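Local atomic coordinates of UDP-glucose 6-dehydrogenase (Pyrobaculum islandicum, PDB entry 3VTF), a protein that probably oxidises UDP-glucose to UDP-glucuronate in two NAD-dependent steps, and binds UDP-glucose. Residues Ala91-Ala96 / Ala126-Ile131; Arg191-Gly197 / Pro215-Pro221. One frame throughout, in Å; residues are numbered along the deposited sequence.

Contact 1: Ala91-Ala96 / Ala126-Ile131; sequences AEEAVA and AVGRGI
The guanidinium of Arg129 meets the carboxylate of Glu92 at its edge. Both donors of that edge go to one oxygen: NE lies 2.8 Å and NH2 2.9 Å from Glu92 OE2. This oxygen lies in the guanidinium plane and offers NE its anti lone pair. The carboxylate plane is turned 36° from that of the guanidinium. Over one face of the guanidinium, toward its rim, comes the backbone N of Ala126. The bend of the Glu92 chain at chi2 carries its carboxylate over to Arg129.

Next to this salt bridge, toward the strands, the helices pack closely. Val95 is a knob in the hole formed by Ala126, Val127, Gly130 and Ile131. With CG1 anti to the backbone N (chi1 177°), Val95 sets that methyl 3.7 Å from Gly130 CA. CG2 is thereby turned to Val127 CG2, at 3.9 Å. A CB on Gly130 would run into Val95 CB and Glu92 O, so the glycine permits the 7.6 Å approach of the segment axes. Ala91 CB meets Ala126 CB at 3.6 Å.

The axes of 91-96 and 126-131, the latter within helix 118-134, cross at -53° in the NAD-binding domain. Val95 and Val127 both rest on Thr101 of strand 100-103, and Ala91 and Val127 both touch Leu27 of strand 23-27.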
ATOM      1  N   ALA A  91      32.426 -22.326 -11.889  1.00 26.10           N
ATOM      2  CA  ALA A  91      31.157 -22.534 -11.100  1.00 27.22           C
ATOM      3  C   ALA A  91      31.161 -23.933 -10.557  1.00 27.53           C
ATOM      4  O   ALA A  91      30.936 -24.154  -9.356  1.00 26.05           O
ATOM      5  CB  ALA A  91      29.935 -22.324 -12.000  1.00 27.71           C
ATOM      6  N   GLU A  92      31.524 -24.902 -11.405  1.00 29.34           N
ATOM      7  CA  GLU A  92      31.459 -26.330 -10.977  1.00 28.52           C
ATOM      8  C   GLU A  92      32.362 -26.650  -9.821  1.00 27.93           C
ATOM      9  O   GLU A  92      32.000 -27.415  -8.896  1.00 26.05           O
ATOM     10  CB  GLU A  92      31.810 -27.249 -12.156  1.00 37.28           C
ATOM     11  CG  GLU A  92      30.804 -27.215 -13.291  1.00 39.75           C
ATOM     12  CD  GLU A  92      30.948 -26.045 -14.277  1.00 42.09           C
ATOM     13  OE1 GLU A  92      31.795 -25.086 -14.135  1.00 45.26           O
ATOM     14  OE2 GLU A  92      30.161 -26.064 -15.253  1.00 39.81           O
ATOM     15  N   GLU A  93      33.551 -26.047  -9.813  1.00 29.18           N
ATOM     16  CA  GLU A  93      34.439 -26.309  -8.669  1.00 28.71           C
ATOM     17  C   GLU A  93      33.906 -25.641  -7.394  1.00 27.24           C
ATOM     18  O   GLU A  93      34.142 -26.186  -6.315  1.00 28.79           O
ATOM     19  CB  GLU A  93      35.843 -25.771  -8.916  1.00 38.10           C
ATOM     20  CG  GLU A  93      36.627 -26.496 -10.024  1.00 49.06           C
ATOM     21  CD  GLU A  93      37.781 -25.608 -10.502  1.00 56.94           C
ATOM     22  OE1 GLU A  93      38.654 -25.245  -9.662  1.00 70.21           O
ATOM     23  OE2 GLU A  93      37.758 -25.178 -11.676  1.00 49.09           O
ATOM     24  N   ALA A  94      33.294 -24.437  -7.501  1.00 25.40           N
ATOM     25  CA  ALA A  94      32.685 -23.800  -6.280  1.00 26.97           C
ATOM     26  C   ALA A  94      31.639 -24.745  -5.696  1.00 27.53           C
ATOM     27  O   ALA A  94      31.618 -25.048  -4.492  1.00 26.38           O
ATOM     28  CB  ALA A  94      32.045 -22.480  -6.621  1.00 26.52           C
ATOM     29  N   VAL A  95      30.769 -25.230  -6.575  1.00 27.40           N
ATOM     30  CA  VAL A  95      29.714 -26.153  -6.152  1.00 28.38           C
ATOM     31  C   VAL A  95      30.298 -27.421  -5.489  1.00 27.12           C
ATOM     32  O   VAL A  95      29.814 -27.891  -4.401  1.00 24.72           O
ATOM     33  CB  VAL A  95      28.842 -26.523  -7.364  1.00 25.26           C
ATOM     34  CG1 VAL A  95      27.803 -27.537  -6.968  1.00 26.94           C
ATOM     35  CG2 VAL A  95      28.160 -25.249  -7.891  1.00 25.31           C
ATOM     36  N   ALA A  96      31.288 -28.039  -6.156  1.00 25.99           N
ATOM     37  CA  ALA A  96      31.736 -29.391  -5.691  1.00 27.33           C
ATOM     38  C   ALA A  96      32.417 -29.284  -4.353  1.00 31.30           C
ATOM     39  O   ALA A  96      32.436 -30.242  -3.591  1.00 28.33           O
ATOM     40  CB  ALA A  96      32.649 -30.069  -6.714  1.00 28.80           C
ATOM     41  N   ALA A 126      25.297 -25.657 -14.092  1.00 25.93           N
ATOM     42  CA  ALA A 126      26.611 -25.740 -13.442  1.00 23.11           C
ATOM     43  C   ALA A 126      26.560 -26.389 -12.094  1.00 25.98           C
ATOM     44  O   ALA A 126      27.467 -27.156 -11.714  1.00 24.22           O
ATOM     45  CB  ALA A 126      27.311 -24.373 -13.362  1.00 26.07           C
ATOM     46  N   VAL A 127      25.506 -26.076 -11.340  1.00 22.35           N
ATOM     47  CA  VAL A 127      25.288 -26.678 -10.083  1.00 22.85           C
ATOM     48  C   VAL A 127      25.142 -28.183 -10.271  1.00 23.49           C
ATOM     49  O   VAL A 127      25.782 -28.939  -9.511  1.00 23.61           O
ATOM     50  CB  VAL A 127      24.073 -26.072  -9.343  1.00 23.89           C
ATOM     51  CG1 VAL A 127      23.784 -26.896  -8.108  1.00 20.48           C
ATOM     52  CG2 VAL A 127      24.404 -24.580  -8.886  1.00 19.41           C
ATOM     53  N   GLY A 128      24.321 -28.587 -11.256  1.00 21.46           N
ATOM     54  CA  GLY A 128      24.132 -30.048 -11.520  1.00 24.97           C
ATOM     55  C   GLY A 128      25.505 -30.741 -11.831  1.00 24.36           C
ATOM     56  O   GLY A 128      25.826 -31.764 -11.308  1.00 25.88           O
ATOM     57  N   ARG A 129      26.334 -30.098 -12.613  1.00 28.45           N
ATOM     58  CA  ARG A 129      27.711 -30.685 -12.903  1.00 28.67           C
ATOM     59  C   ARG A 129      28.571 -30.763 -11.644  1.00 28.76           C
ATOM     60  O   ARG A 129      29.265 -31.737 -11.376  1.00 24.53           O
ATOM     61  CB  ARG A 129      28.319 -29.807 -13.970  1.00 28.48           C
ATOM     62  CG  ARG A 129      27.680 -30.079 -15.332  1.00 31.88           C
ATOM     63  CD  ARG A 129      28.523 -29.538 -16.478  1.00 36.17           C
ATOM     64  NE  ARG A 129      28.546 -28.094 -16.419  1.00 38.31           N
ATOM     65  CZ  ARG A 129      27.681 -27.274 -17.039  1.00 39.78           C
ATOM     66  NH1 ARG A 129      26.752 -27.729 -17.836  1.00 35.06           N
ATOM     67  NH2 ARG A 129      27.794 -25.966 -16.889  1.00 39.12           N
ATOM     68  N   GLY A 130      28.465 -29.764 -10.764  1.00 25.93           N
ATOM     69  CA  GLY A 130      29.298 -29.808  -9.550  1.00 23.83           C
ATOM     70  C   GLY A 130      28.807 -30.905  -8.639  1.00 26.54           C
ATOM     71  O   GLY A 130      29.604 -31.595  -7.979  1.00 28.05           O
ATOM     72  N   ILE A 131      27.479 -31.092  -8.583  1.00 25.29           N
ATOM     73  CA  ILE A 131      26.908 -32.101  -7.745  1.00 23.47           C
ATOM     74  C   ILE A 131      27.354 -33.483  -8.252  1.00 24.32           C
ATOM     75  O   ILE A 131      27.624 -34.397  -7.438  1.00 28.41           O
ATOM     76  CB  ILE A 131      25.368 -31.920  -7.755  1.00 24.03           C
ATOM     77  CG1 ILE A 131      24.971 -30.656  -6.921  1.00 24.64           C
ATOM     78  CG2 ILE A 131      24.665 -33.115  -7.104  1.00 21.10           C
ATOM     79  CD1 ILE A 131      23.427 -30.366  -6.876  1.00 23.82           C
TER

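Contact 2: Arg191-Gly197 / Pro215-Pro221; sequences RIVIGAG and PKLVMKP
Ile192 and Leu217 begin the regular part of a parallel strand pair. Ile192 N donates to Pro215 O at 2.8 Å, and Leu217 N donates to Ile192 O at the same distance, measured between N and O. Ile194 continues the ladder, giving its N-H to Leu217 O and taking that of Met219 on its own O. Three of these bonds are nearly straight, the straightest at 176° between Ile194 N and Leu217 O; the one from Met219 N is somewhat bent. The ladder then weakens: Ala196 N to Met219 O is 3.2 Å and bent to 129°.

The tight side holds Val193 and Met219, with Val193 CG1 3.9 Å from Met219 SD. Helix 221-251 packs on both residues through Ala224. Pro221, at the start of that helix, sets its ring against the backbone of the first strand. Its CG is 3.4 Å from Gly195 O, and its CD is 3.4 Å from Ala196 O. Replacing this ring with an alanine methyl is likely to open a gap beside these two carbonyls. Arg191 is the buried end of the first strand. Its guanidinium reaches past the pair to a cation-pi contact with Phe176, and NE bonds to Ala262 O of the second subunit.

On the other face Ile194 is covered by helix 199-208, and the outer strand is looser. Lys216 runs beside Ile192, CE to CD1 at 3.9 Å, and its NZ bonds to Val212 O and Tyr209 O. Val218 is exposed, although its O accepts a bond from Arg258 of the second subunit.

Strand 192-196, helix 199-208 and strand 216-219 form a beta-alpha-beta unit, and its last strand edges the sheet within this chain.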
ATOM      1  N   ARG A 191      12.785 -10.012   7.732  1.00 18.73           N
ATOM      2  CA  ARG A 191      12.336 -11.387   7.871  1.00 19.75           C
ATOM      3  C   ARG A 191      13.164 -12.231   6.854  1.00 21.06           C
ATOM      4  O   ARG A 191      13.797 -11.669   5.968  1.00 21.54           O
ATOM      5  CB  ARG A 191      10.839 -11.600   7.626  1.00 21.42           C
ATOM      6  CG  ARG A 191      10.335 -11.501   6.180  1.00 20.91           C
ATOM      7  CD  ARG A 191      10.551 -10.050   5.696  1.00 21.03           C
ATOM      8  NE  ARG A 191       9.598  -9.774   4.567  1.00 24.80           N
ATOM      9  CZ  ARG A 191       9.848  -8.959   3.538  1.00 23.16           C
ATOM     10  NH1 ARG A 191      11.039  -8.315   3.391  1.00 20.25           N
ATOM     11  NH2 ARG A 191       8.880  -8.807   2.615  1.00 20.68           N
ATOM     12  N   ILE A 192      13.264 -13.523   7.113  1.00 19.81           N
ATOM     13  CA  ILE A 192      13.928 -14.482   6.219  1.00 20.19           C
ATOM     14  C   ILE A 192      12.884 -15.435   5.709  1.00 20.87           C
ATOM     15  O   ILE A 192      12.094 -16.024   6.517  1.00 21.65           O
ATOM     16  CB  ILE A 192      15.037 -15.249   7.022  1.00 22.62           C
ATOM     17  CG1 ILE A 192      16.195 -14.301   7.279  1.00 24.26           C
ATOM     18  CG2 ILE A 192      15.545 -16.453   6.192  1.00 20.22           C
ATOM     19  CD1 ILE A 192      17.169 -14.849   8.336  1.00 27.47           C
ATOM     20  N   VAL A 193      12.767 -15.573   4.374  1.00 21.03           N
ATOM     21  CA  VAL A 193      11.743 -16.405   3.812  1.00 19.46           C
ATOM     22  C   VAL A 193      12.432 -17.627   3.185  1.00 22.02           C
ATOM     23  O   VAL A 193      13.335 -17.488   2.334  1.00 20.06           O
ATOM     24  CB  VAL A 193      10.998 -15.635   2.689  1.00 22.70           C
ATOM     25  CG1 VAL A 193      10.000 -16.566   1.981  1.00 25.70           C
ATOM     26  CG2 VAL A 193      10.226 -14.459   3.324  1.00 23.27           C
ATOM     27  N   ILE A 194      12.041 -18.805   3.630  1.00 19.69           N
ATOM     28  CA  ILE A 194      12.624 -20.044   3.150  1.00 20.56           C
ATOM     29  C   ILE A 194      11.522 -20.866   2.507  1.00 21.30           C
ATOM     30  O   ILE A 194      10.659 -21.374   3.186  1.00 23.98           O
ATOM     31  CB  ILE A 194      13.241 -20.845   4.319  1.00 22.84           C
ATOM     32  CG1 ILE A 194      14.447 -20.123   4.901  1.00 24.82           C
ATOM     33  CG2 ILE A 194      13.655 -22.231   3.875  1.00 26.00           C
ATOM     34  CD1 ILE A 194      14.731 -20.479   6.334  1.00 27.20           C
ATOM     35  N   GLY A 195      11.555 -21.000   1.194  1.00 20.87           N
ATOM     36  CA  GLY A 195      10.611 -21.866   0.528  1.00 21.58           C
ATOM     37  C   GLY A 195      11.300 -23.170   0.205  1.00 23.86           C
ATOM     38  O   GLY A 195      11.887 -23.303  -0.842  1.00 23.47           O
ATOM     39  N   ALA A 196      11.190 -24.125   1.119  1.00 23.88           N
ATOM     40  CA  ALA A 196      11.950 -25.357   1.052  1.00 20.16           C
ATOM     41  C   ALA A 196      11.240 -26.402   0.231  1.00 24.24           C
ATOM     42  O   ALA A 196      10.057 -26.600   0.384  1.00 22.57           O
ATOM     43  CB  ALA A 196      12.228 -25.887   2.443  1.00 24.76           C
ATOM     44  N   GLY A 197      11.981 -27.061  -0.643  1.00 20.47           N
ATOM     45  CA  GLY A 197      11.397 -28.131  -1.428  1.00 25.08           C
ATOM     46  C   GLY A 197      11.225 -29.378  -0.529  1.00 29.20           C
ATOM     47  O   GLY A 197      10.436 -30.219  -0.850  1.00 29.65           O
ATOM     48  N   PRO A 215      12.598 -12.947  12.300  1.00 26.46           N
ATOM     49  CA  PRO A 215      11.585 -13.979  12.026  1.00 28.18           C
ATOM     50  C   PRO A 215      11.923 -14.811  10.735  1.00 28.29           C
ATOM     51  O   PRO A 215      12.376 -14.222   9.727  1.00 27.30           O
ATOM     52  CB  PRO A 215      10.257 -13.195  11.860  1.00 28.72           C
ATOM     53  CG  PRO A 215      10.601 -11.776  11.908  1.00 30.46           C
ATOM     54  CD  PRO A 215      12.013 -11.581  12.388  1.00 30.17           C
ATOM     55  N   LYS A 216      11.814 -16.142  10.839  1.00 25.56           N
ATOM     56  CA  LYS A 216      12.149 -17.063   9.712  1.00 26.58           C
ATOM     57  C   LYS A 216      10.870 -17.769   9.358  1.00 28.30           C
ATOM     58  O   LYS A 216      10.255 -18.337  10.210  1.00 27.46           O
ATOM     59  CB  LYS A 216      13.182 -18.062  10.179  1.00 27.10           C
ATOM     60  CG  LYS A 216      14.543 -17.347  10.293  1.00 30.74           C
ATOM     61  CD  LYS A 216      15.300 -17.693  11.587  1.00 27.37           C
ATOM     62  CE  LYS A 216      16.647 -16.902  11.614  1.00 25.61           C
ATOM     63  NZ  LYS A 216      17.428 -17.245  12.885  1.00 26.56           N
ATOM     64  N   LEU A 217      10.398 -17.622   8.143  1.00 22.99           N
ATOM     65  CA  LEU A 217       9.157 -18.211   7.737  1.00 23.45           C
ATOM     66  C   LEU A 217       9.389 -19.296   6.712  1.00 25.62           C
ATOM     67  O   LEU A 217       9.854 -19.022   5.576  1.00 23.57           O
ATOM     68  CB  LEU A 217       8.213 -17.161   7.104  1.00 21.12           C
ATOM     69  CG  LEU A 217       7.580 -16.131   8.054  1.00 27.51           C
ATOM     70  CD1 LEU A 217       8.618 -15.312   8.784  1.00 29.78           C
ATOM     71  CD2 LEU A 217       6.786 -15.134   7.193  1.00 27.34           C
ATOM     72  N   VAL A 218       8.995 -20.515   7.041  1.00 21.19           N
ATOM     73  CA  VAL A 218       9.235 -21.619   6.162  1.00 21.03           C
ATOM     74  C   VAL A 218       7.931 -21.868   5.417  1.00 20.04           C
ATOM     75  O   VAL A 218       6.846 -21.914   6.028  1.00 21.80           O
ATOM     76  CB  VAL A 218       9.628 -22.911   6.984  1.00 25.79           C
ATOM     77  CG1 VAL A 218       9.603 -24.159   6.077  1.00 26.61           C
ATOM     78  CG2 VAL A 218      10.995 -22.680   7.666  1.00 24.35           C
ATOM     79  N   MET A 219       7.970 -21.987   4.111  1.00 20.27           N
ATOM     80  CA  MET A 219       6.746 -22.098   3.316  1.00 21.29           C
ATOM     81  C   MET A 219       7.058 -22.849   2.027  1.00 21.28           C
ATOM     82  O   MET A 219       8.164 -23.247   1.841  1.00 22.39           O
ATOM     83  CB  MET A 219       6.151 -20.715   3.027  1.00 21.67           C
ATOM     84  CG  MET A 219       7.036 -19.815   2.196  1.00 21.90           C
ATOM     85  SD  MET A 219       6.402 -18.128   2.021  1.00 25.51           S
ATOM     86  CE  MET A 219       6.445 -17.513   3.684  1.00 18.06           C
ATOM     87  N   LYS A 220       6.089 -23.070   1.157  1.00 23.45           N
ATOM     88  CA  LYS A 220       6.371 -23.711  -0.132  1.00 25.25           C
ATOM     89  C   LYS A 220       7.254 -22.854  -1.041  1.00 23.73           C
ATOM     90  O   LYS A 220       7.214 -21.642  -0.965  1.00 22.32           O
ATOM     91  CB  LYS A 220       5.082 -24.010  -0.872  1.00 26.93           C
ATOM     92  CG  LYS A 220       3.991 -24.677  -0.061  1.00 54.51           C
ATOM     93  CD  LYS A 220       2.820 -25.018  -0.962  1.00 49.49           C
ATOM     94  CE  LYS A 220       1.797 -25.900  -0.282  1.00 30.19           C
ATOM     95  NZ  LYS A 220       0.592 -25.992  -1.143  1.00 36.43           N
ATOM     96  N   PRO A 221       8.004 -23.480  -1.946  1.00 23.63           N
ATOM     97  CA  PRO A 221       8.885 -22.727  -2.830  1.00 22.45           C
ATOM     98  C   PRO A 221       8.091 -21.717  -3.673  1.00 21.62           C
ATOM     99  O   PRO A 221       8.543 -20.610  -3.844  1.00 19.60           O
ATOM    100  CB  PRO A 221       9.506 -23.818  -3.696  1.00 26.41           C
ATOM    101  CG  PRO A 221       9.612 -24.968  -2.772  1.00 24.54           C
ATOM    102  CD  PRO A 221       8.315 -24.919  -2.003  1.00 26.40           C
TER

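How the contacts relate
Contact 1 lies against the eight-stranded sheet in which contact 2 is a strand pair. Contact 1 packs helices on strands 23-27 and 100-103, whereas contact 2 is the strand pairing at one end of the sheet. Their centres are 24 Å apart and their nearest atoms about 13 Å, so they do not touch. Contact 1 closes along the chain before contact 2 opens. The side chain of Ala91 is about 9 Å from that of Asp51, a predicted NAD site. Contact 2 lies beside the sugar-nucleotide pocket: the side chain of Arg191 is about 6 Å from bound UDP-glucose and about 3 Å from that of Phe176, which binds this ligand.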